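Local structure of surface-associated protein CshB (Streptococcus gordonii, 6YZG) at residues 47-50 / 51-54; 146-149 / 150-154; 76-79 / 80-84; 182-185 / 186-190. The protein is a cell-wall-attached streptococcal adhesin, represented here by its non-repetitive domain 2, and probably binds host ligands such as fibronectin. One frame throughout, in Å; residues are numbered along the deposited sequence.

Interaction 1: residues 47-50 / 51-54; sequences STEI and YKKR
T48 OG1 is held from two directions. It accepts the backbone N-H of Y51 at 3.1 Å from OG1 to N, fairly straight (163°). It is also hydrogen-bonded to F45 O, just before the segment. The hydroxyl sits between the backbone N and the carbonyl carbon (chi1 65°), which turns it onto the first turn of the helix. Y51 CB packs against it, 3.5 Å from T48 OG1. The Y51 ring leads off from there, and its OH bonds to T63 and D206.

The backbone continues the pattern. K52 N donates to T48 O at 3.0 Å, K53 N to E49 O at 3.0 Å and R54 N to I50 O at 3.1 Å.

On the exposed side, E49 and K52 run side by side. The E49 chain is bent at its second torsion (-86°), so OE1 lies 3.5 Å from K52 CD. Any attraction is probably weak: E49 OE1 and K52 NZ are 4.1 Å apart, beyond a salt bridge.

Toward strand 224-229 and the second subunit, I50 and R54 point the same way. The methyl CG2 of I50 lies over one face of the guanidinium, 3.8 Å from R54 NE. The guanidinium is also gripped at its nitrogens: NH1 bonds to K209 O, and NE makes a salt bridge with D285 of the second subunit. Its flat group is thus fixed by both apolar and polar partners at the subunit interface. T48 as N-cap, followed by i to i+4 bonds, is the classic start of an alpha helix, here the short helix 49-55.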
ATOM      1  N   SER A  47     -13.273  -0.168 -24.303  1.00  9.92           N
ATOM      2  CA  SER A  47     -14.182   0.365 -25.337  1.00 10.45           C
ATOM      3  C   SER A  47     -13.590   1.518 -26.115  1.00 11.10           C
ATOM      4  O   SER A  47     -14.313   2.029 -27.024  1.00 13.58           O
ATOM      5  CB  SER A  47     -15.506   0.811 -24.762  1.00 10.94           C
ATOM      6  OG  SER A  47     -15.402   2.012 -24.023  1.00 12.22           O
ATOM      7  N   THR A  48     -12.412   1.986 -25.748  1.00 10.54           N
ATOM      8  CA  THR A  48     -11.875   3.222 -26.374  1.00 10.76           C
ATOM      9  C   THR A  48     -11.061   2.966 -27.645  1.00 11.42           C
ATOM     10  O   THR A  48     -10.536   1.920 -27.806  1.00 10.46           O
ATOM     11  CB  THR A  48     -10.988   4.010 -25.396  1.00 11.03           C
ATOM     12  OG1 THR A  48      -9.821   3.247 -25.079  1.00 10.25           O
ATOM     13  CG2 THR A  48     -11.703   4.365 -24.115  1.00 12.32           C
ATOM     14  N   GLU A  49     -10.958   3.991 -28.478  1.00 13.39           N
ATOM     15  CA  GLU A  49     -10.107   3.926 -29.694  1.00 14.41           C
ATOM     16  C   GLU A  49      -8.637   3.817 -29.272  1.00 13.31           C
ATOM     17  O   GLU A  49      -7.901   3.241 -29.971  1.00 14.04           O
ATOM     18  CB  GLU A  49     -10.313   5.152 -30.580  1.00 16.08           C
ATOM     19  CG  GLU A  49     -11.698   5.212 -31.151  1.00 19.80           C
ATOM     20  CD  GLU A  49     -11.973   4.466 -32.438  1.00 22.80           C
ATOM     21  OE1 GLU A  49     -11.035   4.062 -33.104  1.00 29.25           O
ATOM     22  OE2 GLU A  49     -13.164   4.362 -32.792  1.00 33.16           O
ATOM     23  N   ILE A  50      -8.277   4.393 -28.125  1.00 12.34           N
ATOM     24  CA  ILE A  50      -6.912   4.250 -27.583  1.00 11.28           C
ATOM     25  C   ILE A  50      -6.585   2.748 -27.462  1.00 10.86           C
ATOM     26  O   ILE A  50      -5.557   2.269 -27.913  1.00 11.90           O
ATOM     27  CB  ILE A  50      -6.732   4.992 -26.252  1.00 12.38           C
ATOM     28  CG1 ILE A  50      -7.007   6.506 -26.359  1.00 15.95           C
ATOM     29  CG2 ILE A  50      -5.370   4.669 -25.699  1.00 12.59           C
ATOM     30  CD1 ILE A  50      -7.483   7.050 -25.051  1.00 17.74           C
ATOM     31  N   TYR A  51      -7.470   2.030 -26.780  1.00 11.12           N
ATOM     32  CA  TYR A  51      -7.271   0.591 -26.543  1.00 10.55           C
ATOM     33  C   TYR A  51      -7.341  -0.196 -27.898  1.00  9.73           C
ATOM     34  O   TYR A  51      -6.486  -1.060 -28.077  1.00 11.27           O
ATOM     35  CB  TYR A  51      -8.352   0.112 -25.564  1.00 10.68           C
ATOM     36  CG  TYR A  51      -8.236  -1.346 -25.231  1.00 10.11           C
ATOM     37  CD1 TYR A  51      -7.415  -1.822 -24.208  1.00 10.59           C
ATOM     38  CD2 TYR A  51      -8.961  -2.278 -25.982  1.00 11.56           C
ATOM     39  CE1 TYR A  51      -7.356  -3.151 -23.874  1.00 11.46           C
ATOM     40  CE2 TYR A  51      -8.900  -3.618 -25.656  1.00 11.37           C
ATOM     41  CZ  TYR A  51      -8.121  -4.047 -24.600  1.00 10.97           C
ATOM     42  OH  TYR A  51      -8.039  -5.413 -24.346  1.00 11.83           O
ATOM     43  N   LYS A  52      -8.288   0.184 -28.730  1.00 11.16           N
ATOM     44  CA  LYS A  52      -8.418  -0.437 -30.107  1.00 12.91           C
ATOM     45  C   LYS A  52      -7.059  -0.387 -30.782  1.00 13.54           C
ATOM     46  O   LYS A  52      -6.551  -1.439 -31.279  1.00 13.99           O
ATOM     47  CB  LYS A  52      -9.482   0.282 -30.906  1.00 14.31           C
ATOM     48  CG  LYS A  52      -9.607  -0.265 -32.323  1.00 17.25           C
ATOM     49  CD  LYS A  52     -10.444   0.572 -33.188  1.00 22.37           C
ATOM     50  CE  LYS A  52     -10.778  -0.173 -34.474  1.00 26.86           C
ATOM     51  NZ  LYS A  52     -11.425   0.752 -35.433  1.00 36.69           N
ATOM     52  N   LYS A  53      -6.403   0.767 -30.760  1.00 13.15           N
ATOM     53  CA  LYS A  53      -5.090   0.888 -31.437  1.00 14.49           C
ATOM     54  C   LYS A  53      -3.988   0.088 -30.739  1.00 14.89           C
ATOM     55  O   LYS A  53      -3.114  -0.392 -31.409  1.00 17.52           O
ATOM     56  CB  LYS A  53      -4.753   2.360 -31.669  1.00 15.47           C
ATOM     57  CG  LYS A  53      -5.735   3.074 -32.590  1.00 20.09           C
ATOM     58  CD  LYS A  53      -5.572   4.561 -32.690  1.00 25.46           C
ATOM     59  CE  LYS A  53      -6.794   5.268 -33.243  1.00 29.97           C
ATOM     60  NZ  LYS A  53      -6.618   6.740 -33.235  1.00 34.75           N
ATOM     61  N   ARG A  54      -4.023  -0.011 -29.419  1.00 12.50           N
ATOM     62  CA  ARG A  54      -3.010  -0.768 -28.705  1.00 11.86           C
ATOM     63  C   ARG A  54      -3.129  -2.270 -29.012  1.00 12.83           C
ATOM     64  O   ARG A  54      -2.092  -2.925 -29.000  1.00 15.26           O
ATOM     65  CB  ARG A  54      -3.080  -0.549 -27.189  1.00 11.96           C
ATOM     66  CG  ARG A  54      -2.777   0.901 -26.806  1.00 11.26           C
ATOM     67  CD  ARG A  54      -2.872   1.013 -25.323  1.00 11.28           C
ATOM     68  NE  ARG A  54      -2.511   2.356 -24.812  1.00 10.80           N
ATOM     69  CZ  ARG A  54      -2.496   2.663 -23.534  1.00 10.22           C
ATOM     70  NH1 ARG A  54      -2.883   1.800 -22.610  1.00 10.87           N
ATOM     71  NH2 ARG A  54      -2.236   3.910 -23.124  1.00 10.42           N
TER

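Interaction 2: residues 146-149 / 150-154; sequences EDAN and PGEFA
A type I beta turn runs from N149 to E152 and leads the chain into strand 153-158. Its closing bond is E152 N to N149 O, 3.0 Å, with the donor standing 49° out of the carbonyl plane. A second bond ties the same two residues in the other direction. The backbone N-H of N149 points at the E152 carboxylate, 2.9 Å from N to OE1 and nearly straight at 167°. OE1 takes it on the anti side. E152 CG is anti to its carbonyl carbon (chi1 -60°), and the chain then runs extended to bring OE1 back to the N-H of N149.

The two flat side-chain ends stack. The N149 amide and E152 carboxylate planes are nearly parallel, with N149 CG 3.7 Å from E152 CD. A148 CB packs on E152 CB, 4.1 Å away.

The turn lies in the loop joining strand 134-144 to strand 153-158, close to the centre of the chain. F153 and A154 pair in an antiparallel ladder with a strand of the second subunit, so the sheet crosses the interface. G151 O lies over the centre of the F153 ring, 4.1 Å above its plane. D147 OD2 makes a salt bridge with R233 of the second subunit.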
ATOM      1  N   GLU A 146      -7.034   7.101  -4.383  1.00 14.76           N
ATOM      2  CA  GLU A 146      -6.729   5.844  -3.658  1.00 14.88           C
ATOM      3  C   GLU A 146      -5.349   5.317  -4.012  1.00 15.60           C
ATOM      4  O   GLU A 146      -4.835   5.582  -5.064  1.00 14.72           O
ATOM      5  CB  GLU A 146      -7.750   4.760  -3.981  1.00 15.76           C
ATOM      6  CG  GLU A 146      -9.147   5.074  -3.515  1.00 19.19           C
ATOM      7  CD  GLU A 146      -9.308   4.759  -2.037  1.00 29.61           C
ATOM      8  OE1 GLU A 146      -8.404   4.163  -1.462  1.00 34.11           O
ATOM      9  OE2 GLU A 146     -10.316   5.118  -1.494  1.00 39.23           O
ATOM     10  N   ASP A 147      -4.833   4.487  -3.118  1.00 17.21           N
ATOM     11  CA  ASP A 147      -3.556   3.797  -3.380  1.00 19.68           C
ATOM     12  C   ASP A 147      -3.792   2.721  -4.446  1.00 15.48           C
ATOM     13  O   ASP A 147      -4.882   2.240  -4.595  1.00 16.20           O
ATOM     14  CB  ASP A 147      -2.988   3.138  -2.121  1.00 23.95           C
ATOM     15  CG  ASP A 147      -1.463   3.222  -2.078  1.00 37.90           C
ATOM     16  OD1 ASP A 147      -0.852   3.445  -3.113  1.00 45.21           O
ATOM     17  OD2 ASP A 147      -0.899   3.153  -0.991  1.00 52.07           O
ATOM     18  N   ALA A 148      -2.745   2.439  -5.185  1.00 17.07           N
ATOM     19  CA  ALA A 148      -2.779   1.417  -6.234  1.00 15.80           C
ATOM     20  C   ALA A 148      -1.565   0.487  -6.102  1.00 17.61           C
ATOM     21  O   ALA A 148      -0.468   0.944  -6.031  1.00 19.70           O
ATOM     22  CB  ALA A 148      -2.777   2.106  -7.573  1.00 16.79           C
ATOM     23  N   ASN A 149      -1.847  -0.787  -6.024  1.00 19.79           N
ATOM     24  CA  ASN A 149      -0.831  -1.832  -6.164  1.00 20.66           C
ATOM     25  C   ASN A 149      -0.664  -2.098  -7.662  1.00 20.78           C
ATOM     26  O   ASN A 149      -1.390  -1.563  -8.503  1.00 17.34           O
ATOM     27  CB  ASN A 149      -1.239  -2.998  -5.274  1.00 21.43           C
ATOM     28  CG  ASN A 149      -2.435  -3.770  -5.743  1.00 25.35           C
ATOM     29  OD1 ASN A 149      -2.518  -4.115  -6.920  1.00 25.41           O
ATOM     30  ND2 ASN A 149      -3.319  -4.122  -4.809  1.00 29.46           N
ATOM     31  N   PRO A 150       0.311  -2.907  -8.095  1.00 17.92           N
ATOM     32  CA  PRO A 150       0.574  -3.114  -9.503  1.00 17.30           C
ATOM     33  C   PRO A 150      -0.569  -3.723 -10.320  1.00 17.99           C
ATOM     34  O   PRO A 150      -0.462  -3.655 -11.537  1.00 19.85           O
ATOM     35  CB  PRO A 150       1.780  -4.081  -9.488  1.00 19.48           C
ATOM     36  CG  PRO A 150       2.440  -3.776  -8.180  1.00 21.72           C
ATOM     37  CD  PRO A 150       1.288  -3.594  -7.227  1.00 21.91           C
ATOM     38  N   GLY A 151      -1.606  -4.303  -9.727  1.00 16.99           N
ATOM     39  CA  GLY A 151      -2.787  -4.783 -10.450  1.00 16.33           C
ATOM     40  C   GLY A 151      -3.976  -3.866 -10.390  1.00 13.74           C
ATOM     41  O   GLY A 151      -5.049  -4.307 -10.752  1.00 15.63           O
ATOM     42  N   GLU A 152      -3.787  -2.644  -9.926  1.00 12.25           N
ATOM     43  CA  GLU A 152      -4.900  -1.665  -9.776  1.00 11.72           C
ATOM     44  C   GLU A 152      -4.595  -0.514 -10.736  1.00 12.25           C
ATOM     45  O   GLU A 152      -3.531   0.076 -10.628  1.00 13.53           O
ATOM     46  CB  GLU A 152      -5.104  -1.152  -8.347  1.00 14.56           C
ATOM     47  CG  GLU A 152      -5.427  -2.280  -7.368  1.00 15.38           C
ATOM     48  CD  GLU A 152      -5.560  -1.848  -5.916  1.00 18.78           C
ATOM     49  OE1 GLU A 152      -4.642  -1.161  -5.438  1.00 20.45           O
ATOM     50  OE2 GLU A 152      -6.568  -2.166  -5.286  1.00 24.81           O
ATOM     51  N   PHE A 153      -5.493  -0.227 -11.681  1.00 10.15           N
ATOM     52  CA  PHE A 153      -5.227   0.728 -12.771  1.00  9.62           C
ATOM     53  C   PHE A 153      -6.160   1.917 -12.670  1.00  9.44           C
ATOM     54  O   PHE A 153      -7.394   1.754 -12.592  1.00 10.68           O
ATOM     55  CB  PHE A 153      -5.406   0.028 -14.127  1.00 10.06           C
ATOM     56  CG  PHE A 153      -4.660  -1.288 -14.289  1.00 11.50           C
ATOM     57  CD1 PHE A 153      -3.379  -1.452 -13.796  1.00 13.04           C
ATOM     58  CD2 PHE A 153      -5.290  -2.346 -14.855  1.00 14.37           C
ATOM     59  CE1 PHE A 153      -2.727  -2.660 -13.940  1.00 13.72           C
ATOM     60  CE2 PHE A 153      -4.691  -3.600 -14.927  1.00 16.60           C
ATOM     61  CZ  PHE A 153      -3.370  -3.720 -14.556  1.00 14.84           C
ATOM     62  N   ALA A 154      -5.578   3.114 -12.783  1.00  8.66           N
ATOM     63  CA  ALA A 154      -6.340   4.356 -13.053  1.00  8.73           C
ATOM     64  C   ALA A 154      -5.626   5.081 -14.187  1.00  8.52           C
ATOM     65  O   ALA A 154      -4.408   5.304 -14.140  1.00  9.15           O
ATOM     66  CB  ALA A 154      -6.477   5.190 -11.810  1.00 10.35           C
TER

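Interaction 3: residues 76-79 / 80-84; sequences APYY and GKTPP
The ring of Y78 meets the T82 methyl obliquely, with Y78 CD1 and T82 CG2 3.8 Å apart. The two side chains lie alongside each other and point the same way. The T82 methyl lies between the backbone N and the carbonyl carbon (its OG1 is anti to N, chi1 -165°), and this turns it to the tyrosine. The Y78 ring also meets the ring of F72, their planes inclined at about 35°. The Y79 ring is approached obliquely by the backbone, G80 N lying 3.6 Å from Y79 CG. Its side chain also touches F72 and T74.

Y78 O is shared by two backbone donors. K81 N reaches it at 2.9 Å from above the carbonyl plane. T82 N reaches it at 3.2 Å within that plane. One carbonyl therefore pins two successive residues.

The K81 side chain folds back along the turn. Its CG lies 3.3 Å from P77 O. One water takes a hydrogen bond weakly from K81 NZ and donates to P77 O. A second water donates to Y79 O at 2.9 Å, but its very short distance to K81 NZ makes that bond doubtful. P77, Y79 and K81 also touch a crystal neighbour, so their poses may partly reflect the lattice.

G80 has a positive phi of 79°. Y78 to K81 forms a type II beta turn, with Y79 and G80 as its central residues and K81 N to Y78 O as the closing bond. It overlaps the type I turn A76 to Y79, sharing Y78 and Y79, in the surface loop between strands 71-72 and 119-131.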
ATOM      1  N   ALA A  76     -15.023 -11.785 -11.253  1.00 13.69           N
ATOM      2  CA  ALA A  76     -15.599 -11.566  -9.910  1.00 15.27           C
ATOM      3  C   ALA A  76     -16.876 -12.377  -9.752  1.00 14.73           C
ATOM      4  O   ALA A  76     -17.666 -12.456 -10.655  1.00 14.07           O
ATOM      5  CB  ALA A  76     -15.858 -10.085  -9.682  1.00 16.50           C
ATOM      6  N   PRO A  77     -17.172 -12.840  -8.514  1.00 18.82           N
ATOM      7  CA  PRO A  77     -18.448 -13.527  -8.263  1.00 18.67           C
ATOM      8  C   PRO A  77     -19.696 -12.658  -8.428  1.00 14.45           C
ATOM      9  O   PRO A  77     -20.750 -13.123  -8.801  1.00 16.55           O
ATOM     10  CB  PRO A  77     -18.355 -13.935  -6.801  1.00 21.48           C
ATOM     11  CG  PRO A  77     -17.322 -13.014  -6.185  1.00 24.72           C
ATOM     12  CD  PRO A  77     -16.332 -12.705  -7.320  1.00 23.39           C
ATOM     13  N   TYR A  78     -19.498 -11.329  -8.322  1.00 16.11           N
ATOM     14  CA  TYR A  78     -20.593 -10.358  -8.489  1.00 14.17           C
ATOM     15  C   TYR A  78     -21.115 -10.367  -9.901  1.00 14.39           C
ATOM     16  O   TYR A  78     -22.287 -10.056 -10.144  1.00 15.32           O
ATOM     17  CB  TYR A  78     -20.100  -8.923  -8.273  1.00 14.31           C
ATOM     18  CG  TYR A  78     -19.677  -8.543  -6.897  1.00 15.43           C
ATOM     19  CD1 TYR A  78     -20.494  -8.797  -5.805  1.00 18.56           C
ATOM     20  CD2 TYR A  78     -18.498  -7.878  -6.666  1.00 18.66           C
ATOM     21  CE1 TYR A  78     -20.139  -8.392  -4.534  1.00 19.12           C
ATOM     22  CE2 TYR A  78     -18.145  -7.433  -5.414  1.00 19.67           C
ATOM     23  CZ  TYR A  78     -18.916  -7.791  -4.319  1.00 20.39           C
ATOM     24  OH  TYR A  78     -18.555  -7.342  -3.096  1.00 23.63           O
ATOM     25  N   TYR A  79     -20.229 -10.640 -10.886  1.00 12.89           N
ATOM     26  CA  TYR A  79     -20.563 -10.447 -12.294  1.00 13.45           C
ATOM     27  C   TYR A  79     -21.755 -11.314 -12.692  1.00 15.91           C
ATOM     28  O   TYR A  79     -21.726 -12.545 -12.553  1.00 16.23           O
ATOM     29  CB  TYR A  79     -19.353 -10.700 -13.215  1.00 13.30           C
ATOM     30  CG  TYR A  79     -19.602 -10.485 -14.679  1.00 15.51           C
ATOM     31  CD1 TYR A  79     -19.601  -9.219 -15.244  1.00 18.03           C
ATOM     32  CD2 TYR A  79     -19.866 -11.544 -15.517  1.00 17.21           C
ATOM     33  CE1 TYR A  79     -19.832  -9.045 -16.609  1.00 18.40           C
ATOM     34  CE2 TYR A  79     -20.148 -11.379 -16.857  1.00 19.16           C
ATOM     35  CZ  TYR A  79     -20.090 -10.140 -17.407  1.00 18.72           C
ATOM     36  OH  TYR A  79     -20.349 -10.063 -18.754  1.00 26.39           O
ATOM     37  N   GLY A  80     -22.829 -10.696 -13.156  1.00 17.38           N
ATOM     38  CA  GLY A  80     -24.073 -11.391 -13.547  1.00 18.12           C
ATOM     39  C   GLY A  80     -24.945 -11.779 -12.341  1.00 19.65           C
ATOM     40  O   GLY A  80     -26.034 -12.331 -12.601  1.00 25.20           O
ATOM     41  N   LYS A  81     -24.509 -11.646 -11.102  1.00 20.41           N
ATOM     42  CA  LYS A  81     -25.287 -12.058  -9.894  1.00 21.81           C
ATOM     43  C   LYS A  81     -25.926 -10.850  -9.238  1.00 25.82           C
ATOM     44  O   LYS A  81     -26.934 -11.028  -8.527  1.00 27.48           O
ATOM     45  CB  LYS A  81     -24.414 -12.790  -8.874  1.00 25.08           C
ATOM     46  CG  LYS A  81     -23.875 -14.141  -9.331  1.00 27.83           C
ATOM     47  CD  LYS A  81     -24.839 -14.920 -10.178  1.00 31.14           C
ATOM     48  CE  LYS A  81     -24.382 -16.342 -10.407  0.20 27.10           C
ATOM     49  NZ  LYS A  81     -23.240 -16.379 -11.347  0.20 25.82           N
ATOM     50  N   THR A  82     -25.353  -9.664  -9.406  1.00 20.81           N
ATOM     51  CA  THR A  82     -25.885  -8.453  -8.733  1.00 24.68           C
ATOM     52  C   THR A  82     -25.667  -7.268  -9.667  1.00 20.55           C
ATOM     53  O   THR A  82     -24.741  -7.266 -10.471  1.00 19.70           O
ATOM     54  CB  THR A  82     -25.268  -8.332  -7.340  1.00 27.39           C
ATOM     55  OG1 THR A  82     -25.963  -7.398  -6.500  1.00 31.34           O
ATOM     56  CG2 THR A  82     -23.829  -7.889  -7.414  1.00 27.96           C
ATOM     57  N   PRO A  83     -26.566  -6.279  -9.698  1.00 20.69           N
ATOM     58  CA  PRO A  83     -26.418  -5.171 -10.626  1.00 19.10           C
ATOM     59  C   PRO A  83     -25.187  -4.388 -10.229  1.00 16.50           C
ATOM     60  O   PRO A  83     -24.875  -4.231  -9.068  1.00 18.41           O
ATOM     61  CB  PRO A  83     -27.664  -4.323 -10.412  1.00 22.19           C
ATOM     62  CG  PRO A  83     -28.636  -5.281  -9.755  1.00 23.38           C
ATOM     63  CD  PRO A  83     -27.788  -6.168  -8.883  1.00 22.82           C
ATOM     64  N   PRO A  84     -24.428  -3.885 -11.199  1.00 17.80           N
ATOM     65  CA  PRO A  84     -23.306  -3.061 -10.819  1.00 17.48           C
ATOM     66  C   PRO A  84     -23.813  -1.719 -10.329  1.00 15.93           C
ATOM     67  O   PRO A  84     -24.965  -1.333 -10.593  1.00 17.92           O
ATOM     68  CB  PRO A  84     -22.524  -2.847 -12.099  1.00 18.65           C
ATOM     69  CG  PRO A  84     -23.568  -2.951 -13.140  1.00 19.76           C
ATOM     70  CD  PRO A  84     -24.604  -3.986 -12.639  1.00 18.46           C
TER
HETATM   71  O   HOH W   1     -21.023 -15.883  -8.764  1.00 28.08           O
HETATM   72  O   HOH W   2     -23.319 -14.840 -13.280  1.00 32.09           O

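Interaction 4: residues 182-185 / 186-190; sequences ITKK and MLDDE
Capping comes first. M186 N donates to T183 OG1 at 3.2 Å, nearly straight at 162°. In return T183 N gives a weak bond to M186 SD, 3.6 Å away. The two form a capping box in which a thioether sulfur takes the acceptor role. M186 CG is anti to its carbonyl carbon (chi1 -76°), which starts the chain back toward T183; the extended remainder sets SD beside T183 N. M186 CG also packs 3.4 Å from T183 OG1, and the two side chains meet at a slant.

Backbone bonds follow. L187 N, D188 N and D189 N donate in turn to T183 O, K184 O and K185 O.

Two lysine-aspartate pairs lie one turn apart; only K185-D189 is a salt bridge. K185 NZ and D189 OD2 form it at 3.0 Å, using the syn lone pair of the oxygen. The lysine is extended until its last torsion, which bends (-51°) to drop the ammonium onto the carboxylate. K184 meets D188 differently. Its CG lies 3.6 Å from D188 OD2, while its charged end makes a cation-pi contact with Y208. D188 OD1 is hydrogen-bonded to the hydroxyl of the same Y208.

On the buried side, L187 packs on L197 and Y208, and I182 on L211.

D188 and D189, in the first turns of helix 184-193, would interact favourably with the helix dipole and probably offset K184 and K185, whose positive charge is less welcome at a helix start.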
ATOM      1  N   ILE A 182       3.520   1.472 -13.819  1.00 12.63           N
ATOM      2  CA  ILE A 182       3.348   0.008 -13.734  1.00 12.39           C
ATOM      3  C   ILE A 182       3.797  -0.583 -15.052  1.00 14.08           C
ATOM      4  O   ILE A 182       3.296  -0.198 -16.128  1.00 13.83           O
ATOM      5  CB  ILE A 182       1.888  -0.388 -13.422  1.00 13.31           C
ATOM      6  CG1 ILE A 182       1.440   0.224 -12.113  1.00 13.37           C
ATOM      7  CG2 ILE A 182       1.736  -1.889 -13.420  1.00 12.94           C
ATOM      8  CD1 ILE A 182      -0.034   0.063 -11.746  1.00 13.46           C
ATOM      9  N   THR A 183       4.682  -1.569 -14.957  1.00 14.48           N
ATOM     10  CA  THR A 183       5.143  -2.293 -16.131  1.00 15.53           C
ATOM     11  C   THR A 183       4.611  -3.719 -16.175  1.00 14.38           C
ATOM     12  O   THR A 183       4.088  -4.222 -15.152  1.00 14.05           O
ATOM     13  CB  THR A 183       6.671  -2.336 -16.135  1.00 16.52           C
ATOM     14  OG1 THR A 183       7.073  -3.119 -15.017  1.00 18.87           O
ATOM     15  CG2 THR A 183       7.294  -0.964 -16.059  1.00 17.80           C
ATOM     16  N   LYS A 184       4.711  -4.320 -17.355  1.00 15.39           N
ATOM     17  CA  LYS A 184       4.314  -5.730 -17.518  1.00 17.32           C
ATOM     18  C   LYS A 184       5.059  -6.610 -16.520  1.00 17.00           C
ATOM     19  O   LYS A 184       4.444  -7.448 -15.916  1.00 16.87           O
ATOM     20  CB  LYS A 184       4.564  -6.166 -18.963  1.00 18.92           C
ATOM     21  CG  LYS A 184       4.268  -7.635 -19.213  1.00 22.29           C
ATOM     22  CD  LYS A 184       4.085  -7.978 -20.661  1.00 24.10           C
ATOM     23  CE  LYS A 184       3.465  -9.355 -20.816  1.00 30.16           C
ATOM     24  NZ  LYS A 184       3.298  -9.721 -22.240  1.00 32.67           N
ATOM     25  N   LYS A 185       6.354  -6.388 -16.326  1.00 17.52           N
ATOM     26  CA  LYS A 185       7.118  -7.175 -15.338  1.00 19.39           C
ATOM     27  C   LYS A 185       6.550  -7.016 -13.939  1.00 18.95           C
ATOM     28  O   LYS A 185       6.361  -8.012 -13.205  1.00 20.42           O
ATOM     29  CB  LYS A 185       8.591  -6.741 -15.407  1.00 23.26           C
ATOM     30  CG  LYS A 185       9.446  -7.506 -14.389  1.00 28.01           C
ATOM     31  CD  LYS A 185      10.909  -7.143 -14.419  1.00 34.44           C
ATOM     32  CE  LYS A 185      11.791  -8.274 -13.934  1.00 39.05           C
ATOM     33  NZ  LYS A 185      11.329  -8.805 -12.628  1.00 42.63           N
ATOM     34  N   MET A 186       6.212  -5.801 -13.519  1.00 17.18           N
ATOM     35  CA  MET A 186       5.674  -5.578 -12.171  1.00 18.18           C
ATOM     36  C   MET A 186       4.324  -6.300 -12.017  1.00 16.75           C
ATOM     37  O   MET A 186       4.016  -6.855 -10.936  1.00 17.49           O
ATOM     38  CB  MET A 186       5.443  -4.094 -11.912  1.00 19.36           C
ATOM     39  CG  MET A 186       6.702  -3.324 -11.644  1.00 20.29           C
ATOM     40  SD  MET A 186       6.374  -1.520 -11.781  1.00 23.47           S
ATOM     41  CE  MET A 186       8.050  -0.914 -11.941  1.00 30.03           C
ATOM     42  N   LEU A 187       3.496  -6.216 -13.048  1.00 15.80           N
ATOM     43  CA  LEU A 187       2.151  -6.829 -13.029  1.00 15.07           C
ATOM     44  C   LEU A 187       2.306  -8.364 -12.940  1.00 16.38           C
ATOM     45  O   LEU A 187       1.614  -8.977 -12.120  1.00 16.37           O
ATOM     46  CB  LEU A 187       1.377  -6.340 -14.267  1.00 14.77           C
ATOM     47  CG  LEU A 187      -0.018  -6.901 -14.423  1.00 13.76           C
ATOM     48  CD1 LEU A 187      -0.901  -6.635 -13.210  1.00 15.16           C
ATOM     49  CD2 LEU A 187      -0.628  -6.349 -15.701  1.00 15.07           C
ATOM     50  N   ASP A 188       3.220  -8.949 -13.718  1.00 16.12           N
ATOM     51  CA  ASP A 188       3.414 -10.426 -13.768  1.00 18.40           C
ATOM     52  C   ASP A 188       4.040 -10.864 -12.452  1.00 18.68           C
ATOM     53  O   ASP A 188       3.567 -11.938 -11.933  1.00 18.65           O
ATOM     54  CB  ASP A 188       4.170 -10.832 -15.022  1.00 20.11           C
ATOM     55  CG  ASP A 188       3.303 -10.846 -16.261  1.00 19.11           C
ATOM     56  OD1 ASP A 188       2.052 -11.029 -16.125  1.00 23.29           O
ATOM     57  OD2 ASP A 188       3.860 -10.727 -17.330  1.00 23.49           O
ATOM     58  N   ASP A 189       4.977 -10.082 -11.887  1.00 19.82           N
ATOM     59  CA  ASP A 189       5.564 -10.397 -10.558  1.00 22.47           C
ATOM     60  C   ASP A 189       4.462 -10.377  -9.504  1.00 25.57           C
ATOM     61  O   ASP A 189       4.423 -11.285  -8.658  1.00 26.17           O
ATOM     62  CB  ASP A 189       6.701  -9.466 -10.172  1.00 23.43           C
ATOM     63  CG  ASP A 189       7.962  -9.681 -10.991  1.00 26.37           C
ATOM     64  OD1 ASP A 189       8.024 -10.695 -11.758  1.00 29.12           O
ATOM     65  OD2 ASP A 189       8.856  -8.799 -10.912  1.00 30.97           O
ATOM     66  N   GLU A 190       3.541  -9.415  -9.559  1.00 21.83           N
ATOM     67  CA  GLU A 190       2.441  -9.319  -8.571  1.00 23.24           C
ATOM     68  C   GLU A 190       1.518 -10.515  -8.770  1.00 20.93           C
ATOM     69  O   GLU A 190       1.004 -11.032  -7.742  1.00 23.09           O
ATOM     70  CB  GLU A 190       1.675  -8.005  -8.726  1.00 24.12           C
ATOM     71  CG  GLU A 190       0.746  -7.693  -7.598  1.00 26.44           C
ATOM     72  CD  GLU A 190       1.446  -7.374  -6.274  1.00 32.11           C
ATOM     73  OE1 GLU A 190       0.745  -7.350  -5.272  1.00 38.86           O
ATOM     74  OE2 GLU A 190       2.679  -7.127  -6.261  1.00 38.75           O
TER

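In the fold
Along the chain the order is interaction 1, interaction 3, interaction 2, interaction 4, all in non-repetitive domain 2. Interactions 2 and 4 are neighbours, their centres about 12 Å apart. P150 O lies 3.4 Å from both I182 CG2 and L187 CD1, so this turn rests on I182, just before helix 184-193, and on L187 in its first turn. Strands 153-158 and 180-181 flank strand 224-229 in one sheet. Interaction 1, on helix 49-55, and interaction 3, in a surface loop, stand apart, their centres about 20 to 27 Å from the others and from each other. Interactions 1, 2 and 3 touch the second subunit; interaction 4 does not. The dimer interface thus draws on well-separated parts of the domain.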